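Local coordinates for protein signal transduction histidine kinase, LytS (Clostridium beijerinckii, PDB 5XSJ) that is probably a membrane-bound sensor kinase of a two-component system that phosphorylates a protein histidine with ATP, represented here by its helical N-terminal part ahead of the kinase domains, at residues L80-T94 and D110-Y124. Residues are numbered along the deposited sequence; the frame is centred on the assembly and turned at random.
Sequences LDNTLDSYIESSKNT and DFVAAKNIASYCDAY
Ile-117 and Thr-83 interlock at the heart of an antiparallel helix-helix packing that joins helix 73-99 to helix 104-133, the last two helices of the chain. The axes of the two short segments come within 8.1 Å of each other, with N-to-C directions at 152°, and the packing is knobs-into-holes. Ile-117 is the knob that enters helix 80-94, among Thr-83, Ser-86, Tyr-87 and Ser-90. Its two branches divide the work: CG2, anti to the backbone N, presses on CG2 of Thr-83 at 3.5 Å and on CB of Tyr-87, while CD1 reaches along the groove to OG of Ser-90. Thr-83 in turn sits among Ile-117, Tyr-120, Cys-121 and Tyr-124. Its methyl carbon faces the Cys-121 sulfur and packs on CB of Tyr-120, at the edge of that ring; OG1, bonded to the carbonyl of Asp-79 one turn back, is linked to OH of Tyr-124 by a water 2.9 Å from either oxygen. A second water joins Ser-90 OG to Asp-110 OD1; one bridge lies toward each end of the contact, on either side of Ile-117. Thr-94 OG1 turns back to its own helix and donates to Ser-90 O at 2.8 Å, opposite Thr-94 N across the carbonyl plane, and its methyl packs on Phe-111. CA of Tyr-87 and CA of Ala-114 are 5.2 Å apart, and the tyrosine ring presents its edge to Ala-114 O. The Tyr-87 hydroxyl continues to Ser-32 of helix 15-42, while its side chain packs on Val-55 of helix 45-67. Ser-86 OG and Tyr-120 OH hydrogen-bond to the chain of another protein, the first to its backbone, the second to an acidic side chain. Together these contacts describe one helix pair of an antiparallel four-helix bundle.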
loop_
_atom_site.group_PDB
_atom_site.type_symbol
_atom_site.label_atom_id
_atom_site.label_comp_id
_atom_site.label_asym_id
_atom_site.label_seq_id
_atom_site.Cartn_x
_atom_site.Cartn_y
_atom_site.Cartn_z
ATOM N N LEU B 80 21.162 -0.383 -3.786
ATOM C CA LEU B 80 20.599 0.643 -4.641
ATOM C C LEU B 80 20.944 0.360 -6.115
ATOM O O LEU B 80 20.095 0.458 -6.992
ATOM C CB LEU B 80 21.106 2.020 -4.196
ATOM C CG LEU B 80 20.863 3.181 -5.162
ATOM C CD1 LEU B 80 19.369 3.371 -5.472
ATOM C CD2 LEU B 80 21.483 4.454 -4.620
ATOM N N ASP B 81 22.189 -0.010 -6.373
ATOM C CA ASP B 81 22.648 -0.321 -7.732
ATOM C C ASP B 81 21.882 -1.494 -8.332
ATOM O O ASP B 81 21.402 -1.435 -9.466
ATOM C CB ASP B 81 24.147 -0.622 -7.709
ATOM C CG ASP B 81 24.786 -0.578 -9.102
ATOM O OD1 ASP B 81 24.250 0.102 -10.008
ATOM O OD2 ASP B 81 25.837 -1.229 -9.284
ATOM N N ASN B 82 21.760 -2.571 -7.563
ATOM C CA ASN B 82 20.963 -3.711 -8.000
ATOM C C ASN B 82 19.490 -3.382 -8.176
ATOM O O ASN B 82 18.854 -3.848 -9.101
ATOM C CB ASN B 82 21.124 -4.854 -7.017
ATOM C CG ASN B 82 22.435 -5.546 -7.186
ATOM O OD1 ASN B 82 22.935 -5.649 -8.308
ATOM N ND2 ASN B 82 23.023 -6.004 -6.090
ATOM N N THR B 83 18.949 -2.559 -7.292
ATOM C CA THR B 83 17.540 -2.212 -7.371
ATOM C C THR B 83 17.290 -1.368 -8.620
ATOM O O THR B 83 16.266 -1.518 -9.282
ATOM C CB THR B 83 17.085 -1.468 -6.089
ATOM O OG1 THR B 83 17.369 -2.293 -4.957
ATOM C CG2 THR B 83 15.604 -1.151 -6.113
ATOM N N LEU B 84 18.232 -0.491 -8.957
ATOM C CA LEU B 84 18.109 0.272 -10.199
ATOM C C LEU B 84 18.110 -0.655 -11.408
ATOM O O LEU B 84 17.310 -0.472 -12.330
ATOM C CB LEU B 84 19.234 1.302 -10.335
ATOM C CG LEU B 84 19.023 2.251 -11.530
ATOM C CD1 LEU B 84 17.832 3.168 -11.275
ATOM C CD2 LEU B 84 20.266 3.077 -11.840
ATOM N N ASP B 85 18.990 -1.657 -11.412
ATOM C CA ASP B 85 18.999 -2.631 -12.503
ATOM C C ASP B 85 17.628 -3.309 -12.629
ATOM O O ASP B 85 17.175 -3.585 -13.747
ATOM C CB ASP B 85 20.083 -3.700 -12.302
ATOM C CG ASP B 85 21.505 -3.156 -12.452
ATOM O OD1 ASP B 85 21.703 -2.072 -13.044
ATOM O OD2 ASP B 85 22.437 -3.833 -11.973
ATOM N N SER B 86 16.968 -3.575 -11.495
ATOM C CA SER B 86 15.632 -4.188 -11.528
ATOM C C SER B 86 14.604 -3.251 -12.143
ATOM O O SER B 86 13.723 -3.666 -12.878
ATOM C CB SER B 86 15.165 -4.588 -10.124
ATOM O OG SER B 86 15.938 -5.651 -9.600
ATOM N N TYR B 87 14.704 -1.982 -11.798
ATOM C CA TYR B 87 13.865 -0.964 -12.402
ATOM C C TYR B 87 14.096 -0.885 -13.900
ATOM O O TYR B 87 13.159 -0.782 -14.680
ATOM C CB TYR B 87 14.159 0.387 -11.766
ATOM C CG TYR B 87 13.639 1.540 -12.574
ATOM C CD1 TYR B 87 12.281 1.831 -12.591
ATOM C CD2 TYR B 87 14.501 2.359 -13.310
ATOM C CE1 TYR B 87 11.777 2.906 -13.324
ATOM C CE2 TYR B 87 14.002 3.438 -14.056
ATOM C CZ TYR B 87 12.638 3.713 -14.053
ATOM O OH TYR B 87 12.125 4.782 -14.784
ATOM N N ILE B 88 15.366 -0.917 -14.296
ATOM C CA ILE B 88 15.715 -0.874 -15.711
ATOM C C ILE B 88 15.082 -2.055 -16.441
ATOM O O ILE B 88 14.502 -1.899 -17.518
ATOM C CB ILE B 88 17.248 -0.855 -15.890
ATOM C CG1 ILE B 88 17.780 0.496 -15.390
ATOM C CG2 ILE B 88 17.629 -1.074 -17.348
ATOM C CD1 ILE B 88 19.275 0.556 -15.183
ATOM N N GLU B 89 15.126 -3.223 -15.813
ATOM C CA GLU B 89 14.595 -4.428 -16.433
ATOM C C GLU B 89 13.070 -4.386 -16.519
ATOM O O GLU B 89 12.499 -4.747 -17.544
ATOM C CB GLU B 89 15.059 -5.659 -15.656
ATOM C CG GLU B 89 14.701 -6.979 -16.287
ATOM C CD GLU B 89 14.899 -8.144 -15.326
ATOM O OE1 GLU B 89 14.636 -9.297 -15.728
ATOM O OE2 GLU B 89 15.296 -7.907 -14.156
ATOM N N SER B 90 12.410 -3.945 -15.447
ATOM C CA SER B 90 10.950 -3.857 -15.428
ATOM C C SER B 90 10.422 -2.802 -16.383
ATOM O O SER B 90 9.403 -3.007 -17.050
ATOM C CB SER B 90 10.441 -3.548 -14.017
ATOM O OG SER B 90 10.751 -4.604 -13.128
ATOM N N SER B 91 11.099 -1.657 -16.429
ATOM C CA SER B 91 10.670 -0.581 -17.310
ATOM C C SER B 91 10.942 -0.919 -18.778
ATOM O O SER B 91 10.166 -0.560 -19.657
ATOM C CB SER B 91 11.360 0.732 -16.920
ATOM O OG SER B 91 12.757 0.552 -16.768
ATOM N N LYS B 92 12.033 -1.620 -19.054
ATOM C CA LYS B 92 12.309 -2.008 -20.438
ATOM C C LYS B 92 11.316 -3.063 -20.911
ATOM O O LYS B 92 10.843 -3.016 -22.055
ATOM C CB LYS B 92 13.752 -2.512 -20.596
ATOM C CG LYS B 92 14.766 -1.374 -20.706
ATOM C CD LYS B 92 16.185 -1.855 -21.044
ATOM C CE LYS B 92 17.162 -0.665 -21.102
ATOM N NZ LYS B 92 18.599 -1.053 -21.244
ATOM N N ASN B 93 10.991 -4.015 -20.039
ATOM C CA ASN B 93 9.990 -5.012 -20.389
ATOM C C ASN B 93 8.633 -4.367 -20.651
ATOM O O ASN B 93 7.927 -4.760 -21.579
ATOM C CB ASN B 93 9.867 -6.078 -19.297
ATOM C CG ASN B 93 11.087 -6.971 -19.223
ATOM O OD1 ASN B 93 11.886 -7.019 -20.151
ATOM N ND2 ASN B 93 11.249 -7.661 -18.113
ATOM N N THR B 94 8.275 -3.370 -19.848
ATOM C CA THR B 94 7.026 -2.643 -20.069
ATOM C C THR B 94 7.058 -1.940 -21.426
ATOM O O THR B 94 6.119 -2.045 -22.197
ATOM C CB THR B 94 6.745 -1.587 -18.967
ATOM O OG1 THR B 94 6.757 -2.206 -17.676
ATOM C CG2 THR B 94 5.399 -0.922 -19.189
ATOM N N ASP B 110 4.714 -5.542 -14.780
ATOM C CA ASP B 110 5.965 -4.829 -15.036
ATOM C C ASP B 110 5.803 -3.339 -14.834
ATOM O O ASP B 110 6.694 -2.679 -14.330
ATOM C CB ASP B 110 6.461 -5.089 -16.459
ATOM C CG ASP B 110 7.012 -6.483 -16.641
ATOM O OD1 ASP B 110 7.618 -7.004 -15.687
ATOM O OD2 ASP B 110 6.859 -7.047 -17.748
ATOM N N PHE B 111 4.659 -2.815 -15.252
ATOM C CA PHE B 111 4.382 -1.387 -15.171
ATOM C C PHE B 111 4.322 -0.963 -13.707
ATOM O O PHE B 111 4.925 0.031 -13.306
ATOM C CB PHE B 111 3.064 -1.074 -15.885
ATOM C CG PHE B 111 2.854 0.377 -16.183
ATOM C CD1 PHE B 111 3.921 1.257 -16.229
ATOM C CD2 PHE B 111 1.575 0.864 -16.418
ATOM C CE1 PHE B 111 3.723 2.605 -16.520
ATOM C CE2 PHE B 111 1.373 2.197 -16.710
ATOM C CZ PHE B 111 2.448 3.073 -16.758
ATOM N N VAL B 112 3.577 -1.736 -12.925
ATOM C CA VAL B 112 3.488 -1.556 -11.486
ATOM C C VAL B 112 4.836 -1.746 -10.796
ATOM O O VAL B 112 5.239 -0.914 -9.977
ATOM C CB VAL B 112 2.458 -2.539 -10.886
ATOM C CG1 VAL B 112 2.598 -2.616 -9.377
ATOM C CG2 VAL B 112 1.059 -2.100 -11.271
ATOM N N ALA B 113 5.537 -2.828 -11.120
ATOM C CA ALA B 113 6.830 -3.089 -10.472
ATOM C C ALA B 113 7.816 -1.945 -10.711
ATOM O O ALA B 113 8.518 -1.532 -9.792
ATOM C CB ALA B 113 7.423 -4.413 -10.949
ATOM N N ALA B 114 7.845 -1.404 -11.923
ATOM C CA ALA B 114 8.724 -0.269 -12.218
ATOM C C ALA B 114 8.471 0.912 -11.282
ATOM O O ALA B 114 9.414 1.525 -10.789
ATOM C CB ALA B 114 8.562 0.160 -13.670
ATOM N N LYS B 115 7.202 1.236 -11.029
ATOM C CA LYS B 115 6.861 2.293 -10.062
ATOM C C LYS B 115 7.330 1.938 -8.667
ATOM O O LYS B 115 7.901 2.769 -7.956
ATOM C CB LYS B 115 5.354 2.533 -9.994
ATOM C CG LYS B 115 4.653 2.780 -11.325
ATOM C CD LYS B 115 3.124 2.750 -11.109
ATOM C CE LYS B 115 2.380 2.975 -12.396
ATOM N NZ LYS B 115 2.865 4.247 -13.009
ATOM N N ASN B 116 7.023 0.711 -8.254
ATOM C CA ASN B 116 7.401 0.234 -6.922
ATOM C C ASN B 116 8.903 0.245 -6.765
ATOM O O ASN B 116 9.421 0.720 -5.763
ATOM C CB ASN B 116 6.875 -1.192 -6.655
ATOM C CG ASN B 116 5.368 -1.240 -6.455
ATOM O OD1 ASN B 116 4.751 -0.240 -6.092
ATOM N ND2 ASN B 116 4.774 -2.413 -6.670
ATOM N N ILE B 117 9.606 -0.295 -7.755
ATOM C CA ILE B 117 11.050 -0.395 -7.636
ATOM C C ILE B 117 11.688 0.996 -7.621
ATOM O O ILE B 117 12.633 1.238 -6.877
ATOM C CB ILE B 117 11.655 -1.238 -8.761
ATOM C CG1 ILE B 117 11.140 -2.678 -8.679
ATOM C CG2 ILE B 117 13.176 -1.224 -8.670
ATOM C CD1 ILE B 117 11.539 -3.533 -9.881
ATOM N N ALA B 118 11.154 1.919 -8.414
ATOM C CA ALA B 118 11.679 3.281 -8.394
ATOM C C ALA B 118 11.536 3.866 -6.987
ATOM O O ALA B 118 12.433 4.553 -6.502
ATOM C CB ALA B 118 10.972 4.149 -9.438
ATOM N N SER B 119 10.436 3.548 -6.303
ATOM C CA SER B 119 10.247 4.058 -4.943
ATOM C C SER B 119 11.251 3.451 -3.987
ATOM O O SER B 119 11.709 4.135 -3.085
ATOM C CB SER B 119 8.821 3.813 -4.436
ATOM O OG SER B 119 8.628 2.457 -4.054
ATOM N N TYR B 120 11.625 2.185 -4.173
ATOM C CA TYR B 120 12.689 1.618 -3.328
ATOM C C TYR B 120 13.986 2.406 -3.514
ATOM O O TYR B 120 14.688 2.678 -2.538
ATOM C CB TYR B 120 12.959 0.144 -3.643
ATOM C CG TYR B 120 11.748 -0.760 -3.603
ATOM C CD1 TYR B 120 10.653 -0.477 -2.787
ATOM C CD2 TYR B 120 11.698 -1.901 -4.398
ATOM C CE1 TYR B 120 9.545 -1.311 -2.773
ATOM C CE2 TYR B 120 10.615 -2.739 -4.378
ATOM C CZ TYR B 120 9.539 -2.444 -3.578
ATOM O OH TYR B 120 8.471 -3.297 -3.588
ATOM N N CYS B 121 14.307 2.759 -4.769
ATOM C CA CYS B 121 15.507 3.553 -5.063
ATOM C C CYS B 121 15.499 4.885 -4.284
ATOM O O CYS B 121 16.499 5.275 -3.693
ATOM C CB CYS B 121 15.635 3.807 -6.583
ATOM S SG CYS B 121 16.004 2.314 -7.564
ATOM N N ASP B 122 14.359 5.564 -4.263
ATOM C CA ASP B 122 14.212 6.783 -3.468
ATOM C C ASP B 122 14.555 6.616 -2.007
ATOM O O ASP B 122 15.173 7.504 -1.419
ATOM C CB ASP B 122 12.791 7.325 -3.567
ATOM C CG ASP B 122 12.564 8.069 -4.842
ATOM O OD1 ASP B 122 13.569 8.325 -5.547
ATOM O OD2 ASP B 122 11.395 8.393 -5.146
ATOM N N ALA B 123 14.154 5.493 -1.415
ATOM C CA ALA B 123 14.439 5.258 0.001
ATOM C C ALA B 123 15.924 4.980 0.241
ATOM O O ALA B 123 16.489 5.454 1.232
ATOM C CB ALA B 123 13.584 4.102 0.549
ATOM N N TYR B 124 16.561 4.211 -0.643
ATOM C CA TYR B 124 18.006 3.988 -0.508
ATOM C C TYR B 124 18.753 5.323 -0.603
ATOM O O TYR B 124 19.686 5.587 0.149
ATOM C CB TYR B 124 18.523 3.010 -1.571
ATOM C CG TYR B 124 17.990 1.607 -1.398
ATOM C CD1 TYR B 124 18.052 0.970 -0.164
ATOM C CD2 TYR B 124 17.389 0.935 -2.447
ATOM C CE1 TYR B 124 17.553 -0.302 0.012
ATOM C CE2 TYR B 124 16.883 -0.349 -2.282
ATOM C CZ TYR B 124 16.970 -0.959 -1.052
ATOM O OH TYR B 124 16.461 -2.223 -0.868
HETATM O O HOH W 1 15.053 -2.957 -3.328
HETATM O O HOH W 2 8.716 -6.456 -13.212
#